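Local coordinates for geobacter metallireducens SMUG1 (Geobacter metallireducens, PDB 5H99), which belongs to the uracil DNA glycosylase superfamily, as a bacterial SMUG1 protein with a parallel beta-sheet flanked by helices, at residues R38-A43 with G88-P93. The protein carries 1 engineered substitution. Residues are numbered along the deposited sequence; the frame is centred on the assembly and turned at random.
Sequences REPHVA and GTVTRP
Pro-40, in the first turn of helix 38-48, meets Gly-88 at the start of the extended segment 88-93, their CA atoms 4.7 Å apart; from there the loop runs away from the helix, and the contact is confined to Glu-39 and Pro-40 on the helix and Gly-88, Thr-89 and Val-90 on the loop. Glu-39 supplies the polar half. With CG anti to the backbone N (chi1 -156°) and the chain extended beyond it, the carboxylate is carried out alongside the loop backbone, where Thr-89 N donates to Glu-39 OE1 over 2.6 Å. The N-H...O angle is 150°, and the donor stands above the carboxylate, 46° out of its plane. Thr-89 OG1, turned beside its own backbone N, lies 3.4 Å from the same OE1, at best a weak bond. OE1 also comes close to the loop carbons, with Gly-88 CA at 3.4 Å.

Pro-40 forms the apolar half. Its CG touches Val-90 CG2 at 3.8 Å, the two side chains crossing at about a right angle, while its CD rests 3.6 Å from Thr-89 O. Ile-86 and Phe-105 also pack on this buried ring, and Val-90 reaches on to Tyr-36 and Val-102. Farther along, Thr-91 is hydrogen-bonded through its backbone to Tyr-36, so the loop is also held to helix 33-36, just before helix 38-48.

The contact thus joins the N-terminal turn of helix 38-48 to the long loop between helices 77-82 and 112-125. One carboxylate oxygen satisfies a loop amide at the exposed margin, and the proline-valine contact lies on the inner side.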
# COMPACT_ATOMS: atom_id res chain seq x y z
N ARG A 38 0.13 10.77 7.85
CA ARG A 38 0.50 11.51 6.65
C ARG A 38 1.99 11.83 6.60
O ARG A 38 2.59 11.83 5.53
CB ARG A 38 -0.29 12.82 6.55
CG ARG A 38 -0.06 13.55 5.24
CD ARG A 38 -0.71 14.92 5.20
NE ARG A 38 -0.49 15.56 3.91
CZ ARG A 38 0.63 16.17 3.56
NH1 ARG A 38 1.66 16.22 4.40
NH2 ARG A 38 0.74 16.73 2.36
N GLU A 39 2.59 12.11 7.75
CA GLU A 39 3.97 12.58 7.80
C GLU A 39 4.98 11.50 7.35
O GLU A 39 5.78 11.75 6.44
CB GLU A 39 4.29 13.09 9.21
CG GLU A 39 5.42 14.09 9.29
CD GLU A 39 5.60 14.62 10.69
OE1 GLU A 39 6.20 13.91 11.53
OE2 GLU A 39 5.15 15.76 10.97
N PRO A 40 4.95 10.30 7.97
CA PRO A 40 5.88 9.28 7.45
C PRO A 40 5.54 8.82 6.04
O PRO A 40 6.44 8.50 5.26
CB PRO A 40 5.72 8.13 8.45
CG PRO A 40 4.39 8.33 9.07
CD PRO A 40 4.20 9.80 9.14
N HIS A 41 4.25 8.78 5.71
CA HIS A 41 3.80 8.39 4.38
C HIS A 41 4.35 9.32 3.30
O HIS A 41 4.84 8.88 2.26
CB HIS A 41 2.27 8.36 4.31
CG HIS A 41 1.73 8.05 2.96
ND1 HIS A 41 1.75 6.78 2.42
CD2 HIS A 41 1.15 8.83 2.02
CE1 HIS A 41 1.21 6.79 1.22
NE2 HIS A 41 0.84 8.03 0.95
N VAL A 42 4.28 10.62 3.58
CA VAL A 42 4.73 11.64 2.64
C VAL A 42 6.25 11.66 2.62
O VAL A 42 6.86 11.96 1.59
CB VAL A 42 4.16 13.03 3.02
CG1 VAL A 42 5.03 14.16 2.49
CG2 VAL A 42 2.73 13.16 2.50
N ALA A 43 6.87 11.31 3.75
CA ALA A 43 8.31 11.10 3.77
C ALA A 43 8.68 10.03 2.76
O ALA A 43 9.57 10.22 1.93
CB ALA A 43 8.78 10.72 5.17
N GLY A 88 8.43 9.78 11.89
CA GLY A 88 7.30 10.67 11.73
C GLY A 88 6.31 10.74 12.88
O GLY A 88 6.33 9.92 13.80
N THR A 89 5.44 11.74 12.80
CA THR A 89 4.34 11.88 13.73
C THR A 89 3.20 10.97 13.29
O THR A 89 2.70 11.09 12.18
CB THR A 89 3.83 13.34 13.80
OG1 THR A 89 4.76 14.13 14.55
CG2 THR A 89 2.46 13.40 14.45
N VAL A 90 2.81 10.05 14.17
CA VAL A 90 1.65 9.21 13.90
C VAL A 90 0.66 9.35 15.04
O VAL A 90 0.91 8.88 16.15
CB VAL A 90 2.04 7.73 13.72
CG1 VAL A 90 0.79 6.89 13.51
CG2 VAL A 90 2.99 7.57 12.54
N THR A 91 -0.47 9.99 14.76
CA THR A 91 -1.50 10.18 15.76
C THR A 91 -2.52 9.06 15.63
O THR A 91 -2.63 8.42 14.59
CB THR A 91 -2.20 11.54 15.62
OG1 THR A 91 -2.85 11.63 14.35
CG2 THR A 91 -1.20 12.68 15.75
N ARG A 92 -3.26 8.82 16.71
CA ARG A 92 -4.22 7.73 16.73
C ARG A 92 -5.48 8.14 15.98
O ARG A 92 -5.91 9.29 16.06
CB ARG A 92 -4.54 7.34 18.17
CG ARG A 92 -3.30 6.98 18.96
CD ARG A 92 -3.62 6.33 20.29
NE ARG A 92 -2.41 6.14 21.08
CZ ARG A 92 -1.71 5.01 21.12
NH1 ARG A 92 -2.10 3.97 20.40
NH2 ARG A 92 -0.62 4.93 21.86
N PRO A 93 -6.07 7.20 15.23
CA PRO A 93 -7.31 7.47 14.50
C PRO A 93 -8.44 7.80 15.46
O PRO A 93 -8.43 7.31 16.59
CB PRO A 93 -7.59 6.15 13.76
CG PRO A 93 -6.33 5.36 13.84
CD PRO A 93 -5.65 5.79 15.10